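Local coordinates for protein probable zinc protease (Pseudomonas aeruginosa, PDB 4NNZ) that probably works as a zinc metallopeptidase of the M16 family, being one subunit of a heterodimeric protease, at residues Q32-I37 with L377-L382; S39-P44 with F304-S309; T47-A52 with R178-S183; T84-T89 with R147-A152. All blocks are in the same frame, centred on the assembly; numbering follows the deposited sequence.

Overall arrangement
The four contacts gather round the end of the first mixed sheet. Contact 1 sets the end of strand 28-35 against helix 367-379. Just after that strand, contact 2 starts in residues 39-44, and contact 3 in residues 47-52, which open helix 49-56; contact 4 begins in the turn between strands 80-84 and 89-96. Their partners follow in a different order: 147-152, 178-183, 304-309, then 377-382. Contacts 2 and 4 lie closest, their centres about 7 Å apart, while the other centres are about 13 to 16 Å apart. Contacts 1 and 2 thus link N-terminal and C-terminal halves of the M16 fold; contact 3 packs helix 174-184 on helix 49-56, which carries the family's His-x-x-Glu-His sequence.

Contact 1 of 4, residues Q32-I37 with L377-L382; sequences QLWYRI and LESVGL
Ser379 of helix 367-379 lies against Trp34 and Arg36, where strand 28-35 leaves the mixed sheet; the contact joins the first sheet of the M16 fold to a helix from the C-terminal part of the chain. Its hydroxyl OG approaches the indole obliquely, 3.4 Å from CE3 of Trp34, and also meets the CB of that tryptophan. The methylene chain of Arg36 lies against the backbone of Ser379, with Arg36 CG 3.6 Å from the carbonyl O of Ser379 and 4.0 Å from CB of Ser379. No hydrogen bond crosses between the segments, so the junction is one of packing.

The bend of the arginine chain at chi3 (-125°) turns the guanidinium off to one side of the helix, and NH1 bonds to the backbone O of Asn188. Glu378 likewise sends its carboxylate away, to a salt bridge with Lys17. The ring of Tyr88 meets the Trp34 indole with the planes at about 50°, and it also touches Ser379. Arg36 is the centre of an inverse gamma turn, closed by a weak bond from Ile37 N to Tyr35 O, which ends the regular strand.

Gln32 helps to set the rotation of the indole: its OE1 accepts from Trp34 NE1 at 2.9 Å, using a lone pair in the carbonyl plane and lying just 6° out of the ring plane.

Contact 2 of 4, residues S39-P44 with F304-S309; sequences SSYETP and FNRGDS
Arg306 has the largest surface buried here, and its guanidinium lies flat on the ring of Tyr41 in an offset cation-pi stack. The planes are 12° apart and the centres 3.8 Å, with Arg306 CZ 33° off the ring normal. The overlap is shifted to the phenol end, so that Tyr41 CZ sits over the middle of the guanidinium, 3.3 Å from Arg306 CZ. The hydroxyl OH of Tyr41 comes 3.1 Å from Arg306 NE, yet it stands over the guanidinium face, and the angle is too poor for a hydrogen bond. A bend at chi3 (138°) in an otherwise long arginine chain turns the flat group onto the ring.

Ser40 OG lies 3.0 Å from Arg306 NH1, at the edge of the guanidinium. The strongest partner of that hydroxyl is Asp87 OD1, and Asp86 O lies within bonding range too; Asp87 OD2 accepts from the backbone N of Arg306, so one aspartate positions both sides. Further along the loop, Thr43 hydrogen-bonds Thr43 of the second subunit.

The stack bridges the two sheet-bearing halves, where the loop between strand 28-35 and helix 49-56 meets the one between strands 294-301 and 309-317.

Contact 3 of 4, residues T47-A52 with R178-S183; sequences TGLSHA and RHWYES
Leu49 packs over one face of the Trp180 indole, bringing helix 49-56 and helix 174-184 together. The apolar part dominates: the leucine CB stands almost straight above the five-membered ring, 4.1 Å from its centroid and 3° off the normal, a CH-pi contact. Further along the same side chain, Leu49 CD2 reaches the six-membered ring, 3.7 Å from Trp180 CE3, so the leucine spans both rings of the indole. Chi1 of -160° swings the indole of Trp180 opposite its own backbone N and out toward helix 49-56. Leu53 and Ile37 add contacts with the indole, and Trp184 meets it edge-to-face.

The polar part is slight. Trp180 NE1 comes within 3.3 Å of Ser50 OG, but the N-H is bent (131°), a weak hydrogen bond that is also doubtful because the place of the serine oxygen is less sure. Backbone polarity is handled by Glu42, whose two carboxylate oxygens accept from the N atoms of Gly48 and Ser50 at the start of the helix. Gly48, at the N-cap position, has positive phi, and its carbonyl O receives Ala52 N at 3.0 Å as the first turn forms.

From His51 onward this helix carries the His-x-x-Glu-His sequence, the inverted zinc-binding motif of M16 peptidases; as in relatives, it probably holds the metal.

Contact 4 of 4, residues T84-T89 with R147-A152; sequences TTDDYT and RFKAAA
Lys149 runs almost fully extended through chi1 to chi3, then bends at chi4 (-99°), which turns its ammonium group to Asp86. The aspartate comes from the opposite direction, its CG beside the backbone N and anti to the carbonyl carbon (chi1 -62°). Between them the two side chains cover 11.9 Å from CA of Asp86 to CA of Lys149. They meet in a salt bridge with an uneven grip: Lys149 NZ is 3.3 Å from Asp86 OD2, a weak hydrogen bond, but 3.9 Å from Asp86 OD1. The lysine CE also lies near OD2. A stronger hold on NZ is the carbonyl O of Tyr158, so the lysine is shared between a charge and a backbone acceptor.

Asp86 is presented by a tight type I turn over Thr85-Tyr88. Thr85 N donates to Tyr88 O at 2.8 Å, and in return Thr85 OG1 accepts from Tyr88 N at 3.2 Å, an ST motif. The same hydroxyl lies over the centre of the Tyr88 ring, 3.2 Å above its plane.

The turn joins antiparallel strands 80-84 and 89-96 of the first sheet. Across from it, helix 140-152 packs against the second sheet, Phe148 on Thr416 of strand 415-422 and Ala151 on Leu236 of strand 233-240, so the salt bridge spans from one sheet's turn to the helix lining the other.

Contact 1 of 4, residues Q32-I37 with L377-L382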
loop_
_atom_site.group_PDB
_atom_site.type_symbol
_atom_site.label_atom_id
_atom_site.label_comp_id
_atom_site.label_asym_id
_atom_site.label_seq_id
_atom_site.Cartn_x
_atom_site.Cartn_y
_atom_site.Cartn_z
ATOM N N GLN A 32 4.304 13.798 -28.483
ATOM C CA GLN A 32 4.303 13.472 -27.069
ATOM C C GLN A 32 4.920 12.142 -26.783
ATOM O O GLN A 32 4.702 11.239 -27.539
ATOM C CB GLN A 32 2.905 13.422 -26.549
ATOM C CG GLN A 32 1.950 14.339 -27.212
ATOM C CD GLN A 32 0.748 14.547 -26.361
ATOM O OE1 GLN A 32 0.388 13.698 -25.600
ATOM N NE2 GLN A 32 0.142 15.685 -26.479
ATOM N N LEU A 33 5.661 11.978 -25.688
ATOM C CA LEU A 33 6.054 10.583 -25.498
ATOM C C LEU A 33 5.489 9.961 -24.234
ATOM O O LEU A 33 5.718 10.486 -23.203
ATOM C CB LEU A 33 7.550 10.446 -25.532
ATOM C CG LEU A 33 8.155 9.058 -25.488
ATOM C CD1 LEU A 33 7.286 8.054 -26.184
ATOM C CD2 LEU A 33 9.500 9.058 -26.138
ATOM N N TRP A 34 4.764 8.845 -24.300
ATOM C CA TRP A 34 4.108 8.335 -23.113
ATOM C C TRP A 34 4.705 7.033 -22.669
ATOM O O TRP A 34 4.693 6.083 -23.384
ATOM C CB TRP A 34 2.643 8.097 -23.406
ATOM C CG TRP A 34 1.888 9.311 -23.661
ATOM C CD1 TRP A 34 2.006 10.108 -24.714
ATOM C CD2 TRP A 34 0.899 9.889 -22.832
ATOM N NE1 TRP A 34 1.173 11.140 -24.615
ATOM C CE2 TRP A 34 0.475 11.034 -23.455
ATOM C CE3 TRP A 34 0.340 9.548 -21.615
ATOM C CZ2 TRP A 34 -0.479 11.835 -22.923
ATOM C CZ3 TRP A 34 -0.588 10.334 -21.091
ATOM C CH2 TRP A 34 -0.996 11.472 -21.730
ATOM N N TYR A 35 5.205 6.995 -21.454
ATOM C CA TYR A 35 5.804 5.813 -20.904
ATOM C C TYR A 35 4.845 5.218 -19.921
ATOM O O TYR A 35 4.252 5.917 -19.173
ATOM C CB TYR A 35 7.058 6.159 -20.158
ATOM C CG TYR A 35 8.251 6.525 -20.981
ATOM C CD1 TYR A 35 9.059 5.568 -21.541
ATOM C CD2 TYR A 35 8.598 7.834 -21.151
ATOM C CE1 TYR A 35 10.159 5.916 -22.272
ATOM C CE2 TYR A 35 9.695 8.187 -21.876
ATOM C CZ TYR A 35 10.472 7.223 -22.431
ATOM O OH TYR A 35 11.549 7.618 -23.144
ATOM N N ARG A 36 4.686 3.914 -19.919
ATOM C CA ARG A 36 3.791 3.288 -18.989
ATOM C C ARG A 36 4.442 2.977 -17.665
ATOM O O ARG A 36 4.636 1.853 -17.308
ATOM C CB ARG A 36 3.226 2.040 -19.601
ATOM C CG ARG A 36 2.443 2.279 -20.844
ATOM C CD ARG A 36 2.108 0.974 -21.496
ATOM N NE ARG A 36 2.565 0.948 -22.860
ATOM C CZ ARG A 36 3.345 0.016 -23.359
ATOM N NH1 ARG A 36 3.765 -0.972 -22.609
ATOM N NH2 ARG A 36 3.703 0.074 -24.606
ATOM N N ILE A 37 4.792 4.001 -16.941
ATOM C CA ILE A 37 5.284 3.808 -15.634
ATOM C C ILE A 37 4.678 4.908 -14.790
ATOM O O ILE A 37 4.375 5.948 -15.279
ATOM C CB ILE A 37 6.812 3.745 -15.638
ATOM C CG1 ILE A 37 7.334 3.462 -14.251
ATOM C CG2 ILE A 37 7.394 4.982 -16.242
ATOM C CD1 ILE A 37 6.759 2.230 -13.646
ATOM N N LEU A 377 -4.907 6.726 -23.177
ATOM C CA LEU A 377 -5.675 5.530 -23.321
ATOM C C LEU A 377 -4.715 4.425 -23.599
ATOM O O LEU A 377 -4.824 3.365 -23.059
ATOM C CB LEU A 377 -6.611 5.651 -24.499
ATOM C CG LEU A 377 -7.814 6.547 -24.344
ATOM C CD1 LEU A 377 -8.446 6.861 -25.671
ATOM C CD2 LEU A 377 -8.807 5.982 -23.388
ATOM N N GLU A 378 -3.772 4.699 -24.464
ATOM C CA GLU A 378 -2.751 3.769 -24.825
ATOM C C GLU A 378 -1.787 3.391 -23.703
ATOM O O GLU A 378 -1.197 2.353 -23.726
ATOM C CB GLU A 378 -2.029 4.252 -26.068
ATOM C CG GLU A 378 -1.749 3.172 -27.084
ATOM C CD GLU A 378 -2.909 2.880 -27.991
ATOM O OE1 GLU A 378 -3.596 3.798 -28.411
ATOM O OE2 GLU A 378 -3.117 1.719 -28.310
ATOM N N SER A 379 -1.614 4.260 -22.742
ATOM C CA SER A 379 -0.763 3.968 -21.632
ATOM C C SER A 379 -1.478 3.135 -20.602
ATOM O O SER A 379 -0.895 2.641 -19.685
ATOM C CB SER A 379 -0.267 5.260 -21.030
ATOM O OG SER A 379 -0.123 6.189 -22.051
ATOM N N VAL A 380 -2.767 3.009 -20.776
ATOM C CA VAL A 380 -3.610 2.433 -19.793
ATOM C C VAL A 380 -4.161 1.081 -20.256
ATOM O O VAL A 380 -4.975 0.488 -19.608
ATOM C CB VAL A 380 -4.658 3.503 -19.422
ATOM C CG1 VAL A 380 -6.085 3.057 -19.537
ATOM C CG2 VAL A 380 -4.343 4.146 -18.106
ATOM N N GLY A 381 -3.681 0.596 -21.380
ATOM C CA GLY A 381 -4.192 -0.630 -21.930
ATOM C C GLY A 381 -5.466 -0.555 -22.743
ATOM O O GLY A 381 -6.079 -1.558 -23.006
ATOM N N LEU A 382 -5.848 0.622 -23.171
ATOM C CA LEU A 382 -7.052 0.773 -23.915
ATOM C C LEU A 382 -6.621 1.283 -25.262
ATOM O O LEU A 382 -5.674 2.011 -25.350
ATOM C CB LEU A 382 -7.938 1.778 -23.219
ATOM C CG LEU A 382 -8.466 1.460 -21.837
ATOM C CD1 LEU A 382 -9.288 2.595 -21.294
ATOM C CD2 LEU A 382 -9.316 0.235 -21.885
#

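Contact 2 of 4, residues S39-P44 with F304-S309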
loop_
_atom_site.group_PDB
_atom_site.type_symbol
_atom_site.label_atom_id
_atom_site.label_comp_id
_atom_site.label_asym_id
_atom_site.label_seq_id
_atom_site.Cartn_x
_atom_site.Cartn_y
_atom_site.Cartn_z
ATOM N N SER A 39 3.262 5.911 -10.424
ATOM C CA SER A 39 3.291 5.615 -9.028
ATOM C C SER A 39 2.614 4.335 -8.600
ATOM O O SER A 39 2.924 3.831 -7.585
ATOM C CB SER A 39 2.846 6.801 -8.193
ATOM O OG SER A 39 1.612 7.277 -8.588
ATOM N N SER A 40 1.679 3.828 -9.367
ATOM C CA SER A 40 1.028 2.588 -9.023
ATOM C C SER A 40 1.928 1.381 -9.230
ATOM O O SER A 40 1.642 0.326 -8.773
ATOM C CB SER A 40 -0.326 2.437 -9.693
ATOM O OG SER A 40 -0.261 2.507 -11.079
ATOM N N TYR A 41 3.033 1.567 -9.903
ATOM C CA TYR A 41 4.001 0.529 -10.068
ATOM C C TYR A 41 4.992 0.484 -8.933
ATOM O O TYR A 41 5.771 -0.412 -8.833
ATOM C CB TYR A 41 4.751 0.762 -11.362
ATOM C CG TYR A 41 3.958 0.668 -12.633
ATOM C CD1 TYR A 41 3.075 1.642 -12.998
ATOM C CD2 TYR A 41 4.146 -0.367 -13.490
ATOM C CE1 TYR A 41 2.388 1.562 -14.165
ATOM C CE2 TYR A 41 3.450 -0.453 -14.652
ATOM C CZ TYR A 41 2.578 0.511 -14.983
ATOM O OH TYR A 41 1.926 0.393 -16.143
ATOM N N GLU A 42 4.988 1.509 -8.119
ATOM C CA GLU A 42 5.985 1.700 -7.095
ATOM C C GLU A 42 5.790 0.857 -5.865
ATOM O O GLU A 42 4.754 0.359 -5.624
ATOM C CB GLU A 42 6.103 3.169 -6.744
ATOM C CG GLU A 42 6.802 3.980 -7.814
ATOM C CD GLU A 42 6.608 5.481 -7.717
ATOM O OE1 GLU A 42 6.348 6.018 -6.645
ATOM O OE2 GLU A 42 6.730 6.130 -8.740
ATOM N N THR A 43 6.836 0.731 -5.093
ATOM C CA THR A 43 6.948 -0.235 -4.040
ATOM C C THR A 43 7.230 0.498 -2.778
ATOM O O THR A 43 7.997 1.404 -2.797
ATOM C CB THR A 43 8.159 -1.129 -4.263
ATOM O OG1 THR A 43 8.043 -1.780 -5.513
ATOM C CG2 THR A 43 8.242 -2.138 -3.201
ATOM N N PRO A 44 6.685 0.081 -1.662
ATOM C CA PRO A 44 6.836 0.854 -0.443
ATOM C C PRO A 44 8.265 0.995 -0.009
ATOM O O PRO A 44 9.060 0.099 -0.103
ATOM C CB PRO A 44 6.056 0.052 0.565
ATOM C CG PRO A 44 5.045 -0.637 -0.231
ATOM C CD PRO A 44 5.737 -1.016 -1.482
ATOM N N PHE A 304 -11.068 6.305 -17.092
ATOM C CA PHE A 304 -10.016 5.823 -17.958
ATOM C C PHE A 304 -8.739 5.388 -17.271
ATOM O O PHE A 304 -7.681 5.707 -17.696
ATOM C CB PHE A 304 -9.731 6.806 -19.073
ATOM C CG PHE A 304 -10.923 7.146 -19.861
ATOM C CD1 PHE A 304 -11.352 6.324 -20.838
ATOM C CD2 PHE A 304 -11.634 8.264 -19.587
ATOM C CE1 PHE A 304 -12.456 6.614 -21.558
ATOM C CE2 PHE A 304 -12.744 8.563 -20.294
ATOM C CZ PHE A 304 -13.156 7.735 -21.286
ATOM N N ASN A 305 -8.882 4.673 -16.179
ATOM C CA ASN A 305 -7.766 4.069 -15.473
ATOM C C ASN A 305 -7.276 2.737 -15.998
ATOM O O ASN A 305 -7.978 1.983 -16.590
ATOM C CB ASN A 305 -8.078 3.936 -13.990
ATOM C CG ASN A 305 -7.963 5.229 -13.252
ATOM O OD1 ASN A 305 -7.060 6.006 -13.479
ATOM N ND2 ASN A 305 -8.863 5.454 -12.354
ATOM N N ARG A 306 -6.040 2.459 -15.695
ATOM C CA ARG A 306 -5.413 1.216 -15.976
ATOM C C ARG A 306 -6.136 0.132 -15.248
ATOM O O ARG A 306 -6.334 -0.933 -15.746
ATOM C CB ARG A 306 -4.052 1.305 -15.372
ATOM C CG ARG A 306 -2.936 0.592 -16.036
ATOM C CD ARG A 306 -1.713 0.888 -15.218
ATOM N NE ARG A 306 -0.912 -0.281 -15.052
ATOM C CZ ARG A 306 -0.309 -0.651 -13.945
ATOM N NH1 ARG A 306 -0.398 0.037 -12.846
ATOM N NH2 ARG A 306 0.390 -1.742 -13.961
ATOM N N GLY A 307 -6.472 0.416 -14.016
ATOM C CA GLY A 307 -7.212 -0.472 -13.179
ATOM C C GLY A 307 -8.491 0.166 -12.722
ATOM O O GLY A 307 -9.106 0.882 -13.430
ATOM N N ASP A 308 -8.820 -0.060 -11.475
ATOM C CA ASP A 308 -10.018 0.421 -10.839
ATOM C C ASP A 308 -9.995 1.887 -10.492
ATOM O O ASP A 308 -9.013 2.528 -10.642
ATOM C CB ASP A 308 -10.278 -0.376 -9.586
ATOM C CG ASP A 308 -10.791 -1.722 -9.874
ATOM O OD1 ASP A 308 -11.374 -1.919 -10.933
ATOM O OD2 ASP A 308 -10.618 -2.596 -9.041
ATOM N N SER A 309 -11.106 2.388 -10.006
ATOM C CA SER A 309 -11.304 3.791 -9.860
ATOM C C SER A 309 -12.189 4.164 -8.698
ATOM O O SER A 309 -12.631 3.344 -7.966
ATOM C CB SER A 309 -11.842 4.378 -11.148
ATOM O OG SER A 309 -11.833 5.768 -11.081
#

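Contact 3 of 4, residues T47-A52 with R178-S183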
loop_
_atom_site.group_PDB
_atom_site.type_symbol
_atom_site.label_atom_id
_atom_site.label_comp_id
_atom_site.label_asym_id
_atom_site.label_seq_id
_atom_site.Cartn_x
_atom_site.Cartn_y
_atom_site.Cartn_z
ATOM N N THR A 47 8.707 4.990 -2.841
ATOM C CA THR A 47 7.750 5.805 -3.519
ATOM C C THR A 47 8.335 7.083 -4.049
ATOM O O THR A 47 9.346 7.556 -3.594
ATOM C CB THR A 47 6.462 6.049 -2.715
ATOM O OG1 THR A 47 6.731 6.793 -1.552
ATOM C CG2 THR A 47 5.870 4.794 -2.311
ATOM N N GLY A 48 7.677 7.611 -5.057
ATOM C CA GLY A 48 8.010 8.876 -5.636
ATOM C C GLY A 48 9.047 8.809 -6.689
ATOM O O GLY A 48 9.462 9.808 -7.166
ATOM N N LEU A 49 9.458 7.603 -7.014
ATOM C CA LEU A 49 10.519 7.330 -7.959
ATOM C C LEU A 49 10.256 7.744 -9.374
ATOM O O LEU A 49 11.128 8.209 -10.020
ATOM C CB LEU A 49 10.826 5.847 -7.940
ATOM C CG LEU A 49 12.244 5.323 -7.889
ATOM C CD1 LEU A 49 13.121 6.092 -6.945
ATOM C CD2 LEU A 49 12.177 3.886 -7.474
ATOM N N SER A 50 9.064 7.503 -9.872
ATOM C CA SER A 50 8.726 7.862 -11.219
ATOM C C SER A 50 8.677 9.325 -11.433
ATOM O O SER A 50 9.130 9.830 -12.409
ATOM C CB SER A 50 7.415 7.239 -11.610
ATOM O OG SER A 50 7.275 6.068 -10.905
ATOM N N HIS A 51 8.063 10.008 -10.506
ATOM C CA HIS A 51 8.014 11.428 -10.514
ATOM C C HIS A 51 9.384 12.099 -10.348
ATOM O O HIS A 51 9.616 13.124 -10.896
ATOM C CB HIS A 51 7.003 11.892 -9.497
ATOM C CG HIS A 51 7.069 13.343 -9.230
ATOM N ND1 HIS A 51 8.008 13.891 -8.401
ATOM C CD2 HIS A 51 6.346 14.365 -9.716
ATOM C CE1 HIS A 51 7.865 15.195 -8.393
ATOM N NE2 HIS A 51 6.854 15.506 -9.174
ATOM N N ALA A 52 10.249 11.554 -9.537
ATOM C CA ALA A 52 11.583 12.064 -9.425
ATOM C C ALA A 52 12.396 11.885 -10.679
ATOM O O ALA A 52 13.144 12.743 -11.070
ATOM C CB ALA A 52 12.295 11.424 -8.266
ATOM N N ARG A 178 18.440 5.178 -11.292
ATOM C CA ARG A 178 18.997 4.602 -12.489
ATOM C C ARG A 178 18.320 3.329 -12.829
ATOM O O ARG A 178 18.119 3.011 -13.965
ATOM C CB ARG A 178 20.462 4.277 -12.276
ATOM C CG ARG A 178 21.375 5.466 -12.232
ATOM C CD ARG A 178 22.816 5.044 -12.228
ATOM N NE ARG A 178 23.709 6.180 -12.272
ATOM C CZ ARG A 178 24.559 6.477 -11.306
ATOM N NH1 ARG A 178 24.616 5.725 -10.229
ATOM N NH2 ARG A 178 25.354 7.518 -11.411
ATOM N N HIS A 179 18.077 2.547 -11.810
ATOM C CA HIS A 179 17.507 1.254 -11.964
ATOM C C HIS A 179 16.108 1.320 -12.468
ATOM O O HIS A 179 15.676 0.517 -13.244
ATOM C CB HIS A 179 17.565 0.535 -10.652
ATOM C CG HIS A 179 17.071 -0.860 -10.722
ATOM N ND1 HIS A 179 17.813 -1.879 -11.261
ATOM C CD2 HIS A 179 15.897 -1.404 -10.346
ATOM C CE1 HIS A 179 17.121 -2.995 -11.205
ATOM N NE2 HIS A 179 15.954 -2.733 -10.652
ATOM N N TRP A 180 15.394 2.292 -11.958
ATOM C CA TRP A 180 14.057 2.562 -12.374
ATOM C C TRP A 180 14.063 2.986 -13.806
ATOM O O TRP A 180 13.190 2.635 -14.550
ATOM C CB TRP A 180 13.449 3.604 -11.467
ATOM C CG TRP A 180 11.987 3.675 -11.460
ATOM C CD1 TRP A 180 11.257 4.641 -11.981
ATOM C CD2 TRP A 180 11.069 2.769 -10.857
ATOM N NE1 TRP A 180 9.955 4.416 -11.789
ATOM C CE2 TRP A 180 9.805 3.270 -11.085
ATOM C CE3 TRP A 180 11.196 1.586 -10.150
ATOM C CZ2 TRP A 180 8.684 2.642 -10.653
ATOM C CZ3 TRP A 180 10.099 0.976 -9.737
ATOM C CH2 TRP A 180 8.849 1.499 -9.976
ATOM N N TYR A 181 15.051 3.764 -14.188
ATOM C CA TYR A 181 15.151 4.180 -15.555
ATOM C C TYR A 181 15.388 2.989 -16.442
ATOM O O TYR A 181 14.755 2.837 -17.444
ATOM C CB TYR A 181 16.232 5.234 -15.733
ATOM C CG TYR A 181 16.608 5.472 -17.155
ATOM C CD1 TYR A 181 17.397 4.581 -17.817
ATOM C CD2 TYR A 181 16.162 6.564 -17.839
ATOM C CE1 TYR A 181 17.730 4.754 -19.125
ATOM C CE2 TYR A 181 16.506 6.750 -19.150
ATOM C CZ TYR A 181 17.294 5.834 -19.776
ATOM O OH TYR A 181 17.651 5.999 -21.068
ATOM N N GLU A 182 16.284 2.123 -16.033
ATOM C CA GLU A 182 16.619 0.958 -16.797
ATOM C C GLU A 182 15.465 0.051 -16.977
ATOM O O GLU A 182 15.323 -0.548 -18.005
ATOM C CB GLU A 182 17.667 0.155 -16.057
ATOM C CG GLU A 182 19.078 0.529 -16.387
ATOM C CD GLU A 182 20.054 0.037 -15.356
ATOM O OE1 GLU A 182 19.634 -0.391 -14.282
ATOM O OE2 GLU A 182 21.254 0.073 -15.625
ATOM N N SER A 183 14.719 -0.148 -15.919
ATOM C CA SER A 183 13.621 -1.058 -15.945
ATOM C C SER A 183 12.480 -0.661 -16.815
ATOM O O SER A 183 11.907 -1.479 -17.450
ATOM C CB SER A 183 13.140 -1.320 -14.545
ATOM O OG SER A 183 14.229 -1.344 -13.686
#

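Contact 4 of 4, residues T84-T89 with R147-A152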
loop_
_atom_site.group_PDB
_atom_site.type_symbol
_atom_site.label_atom_id
_atom_site.label_comp_id
_atom_site.label_asym_id
_atom_site.label_seq_id
_atom_site.Cartn_x
_atom_site.Cartn_y
_atom_site.Cartn_z
ATOM N N THR A 84 3.784 13.286 -14.519
ATOM C CA THR A 84 3.765 11.965 -13.965
ATOM C C THR A 84 2.496 11.786 -13.190
ATOM O O THR A 84 2.147 12.590 -12.413
ATOM C CB THR A 84 4.988 11.733 -13.081
ATOM O OG1 THR A 84 6.160 11.854 -13.868
ATOM C CG2 THR A 84 4.972 10.397 -12.501
ATOM N N THR A 85 1.817 10.695 -13.412
ATOM C CA THR A 85 0.610 10.393 -12.702
ATOM C C THR A 85 0.746 9.012 -12.158
ATOM O O THR A 85 1.801 8.481 -12.130
ATOM C CB THR A 85 -0.605 10.450 -13.609
ATOM O OG1 THR A 85 -0.610 9.333 -14.469
ATOM C CG2 THR A 85 -0.561 11.625 -14.444
ATOM N N ASP A 86 -0.341 8.446 -11.707
ATOM C CA ASP A 86 -0.319 7.114 -11.182
ATOM C C ASP A 86 0.037 6.101 -12.217
ATOM O O ASP A 86 0.833 5.240 -11.994
ATOM C CB ASP A 86 -1.675 6.788 -10.601
ATOM C CG ASP A 86 -2.047 7.695 -9.459
ATOM O OD1 ASP A 86 -1.223 8.511 -9.051
ATOM O OD2 ASP A 86 -3.150 7.609 -8.949
ATOM N N ASP A 87 -0.589 6.203 -13.366
ATOM C CA ASP A 87 -0.370 5.262 -14.420
ATOM C C ASP A 87 0.582 5.621 -15.524
ATOM O O ASP A 87 0.921 4.771 -16.286
ATOM C CB ASP A 87 -1.694 4.836 -15.012
ATOM C CG ASP A 87 -2.469 3.968 -14.090
ATOM O OD1 ASP A 87 -1.850 3.311 -13.273
ATOM O OD2 ASP A 87 -3.682 3.946 -14.153
ATOM N N TYR A 88 1.014 6.852 -15.621
ATOM C CA TYR A 88 1.881 7.194 -16.710
ATOM C C TYR A 88 2.787 8.377 -16.494
ATOM O O TYR A 88 2.624 9.149 -15.602
ATOM C CB TYR A 88 1.074 7.370 -17.980
ATOM C CG TYR A 88 -0.004 8.350 -17.836
ATOM C CD1 TYR A 88 0.243 9.673 -17.933
ATOM C CD2 TYR A 88 -1.262 7.955 -17.549
ATOM C CE1 TYR A 88 -0.754 10.581 -17.772
ATOM C CE2 TYR A 88 -2.269 8.850 -17.401
ATOM C CZ TYR A 88 -2.005 10.160 -17.521
ATOM O OH TYR A 88 -2.986 11.051 -17.354
ATOM N N THR A 89 3.782 8.466 -17.344
ATOM C CA THR A 89 4.643 9.605 -17.444
ATOM C C THR A 89 4.712 10.066 -18.859
ATOM O O THR A 89 5.055 9.315 -19.706
ATOM C CB THR A 89 6.027 9.200 -17.073
ATOM O OG1 THR A 89 5.953 8.531 -15.831
ATOM C CG2 THR A 89 6.916 10.385 -16.966
ATOM N N ARG A 147 -4.282 11.386 2.343
ATOM C CA ARG A 147 -4.814 10.467 3.298
ATOM C C ARG A 147 -6.058 9.760 2.838
ATOM O O ARG A 147 -6.233 8.616 3.107
ATOM C CB ARG A 147 -5.169 11.192 4.578
ATOM C CG ARG A 147 -4.131 12.099 5.172
ATOM C CD ARG A 147 -2.946 11.330 5.633
ATOM N NE ARG A 147 -1.827 12.173 5.938
ATOM C CZ ARG A 147 -1.595 12.670 7.128
ATOM N NH1 ARG A 147 -2.409 12.436 8.113
ATOM N NH2 ARG A 147 -0.550 13.400 7.320
ATOM N N PHE A 148 -6.954 10.470 2.194
ATOM C CA PHE A 148 -8.219 9.922 1.782
ATOM C C PHE A 148 -7.983 8.849 0.782
ATOM O O PHE A 148 -8.561 7.810 0.845
ATOM C CB PHE A 148 -9.106 11.037 1.226
ATOM C CG PHE A 148 -10.217 10.573 0.364
ATOM C CD1 PHE A 148 -11.341 10.030 0.910
ATOM C CD2 PHE A 148 -10.144 10.705 -0.987
ATOM C CE1 PHE A 148 -12.362 9.611 0.122
ATOM C CE2 PHE A 148 -11.159 10.284 -1.788
ATOM C CZ PHE A 148 -12.272 9.748 -1.230
ATOM N N LYS A 149 -7.097 9.141 -0.134
ATOM C CA LYS A 149 -6.699 8.224 -1.156
ATOM C C LYS A 149 -6.026 6.975 -0.638
ATOM O O LYS A 149 -6.307 5.925 -1.120
ATOM C CB LYS A 149 -5.821 8.919 -2.182
ATOM C CG LYS A 149 -5.796 8.223 -3.517
ATOM C CD LYS A 149 -5.450 9.136 -4.659
ATOM C CE LYS A 149 -4.844 8.392 -5.824
ATOM N NZ LYS A 149 -3.379 8.492 -5.824
ATOM N N ALA A 150 -5.173 7.080 0.356
ATOM C CA ALA A 150 -4.613 5.911 0.962
ATOM C C ALA A 150 -5.639 4.979 1.627
ATOM O O ALA A 150 -5.577 3.802 1.470
ATOM C CB ALA A 150 -3.547 6.319 1.936
ATOM N N ALA A 151 -6.566 5.525 2.379
ATOM C CA ALA A 151 -7.657 4.771 2.936
ATOM C C ALA A 151 -8.613 4.193 1.904
ATOM O O ALA A 151 -9.117 3.133 2.081
ATOM C CB ALA A 151 -8.400 5.583 3.951
ATOM N N ALA A 152 -8.868 4.919 0.841
ATOM C CA ALA A 152 -9.709 4.457 -0.235
ATOM C C ALA A 152 -9.189 3.312 -1.097
ATOM O O ALA A 152 -9.949 2.635 -1.718
ATOM C CB ALA A 152 -10.161 5.614 -1.079
#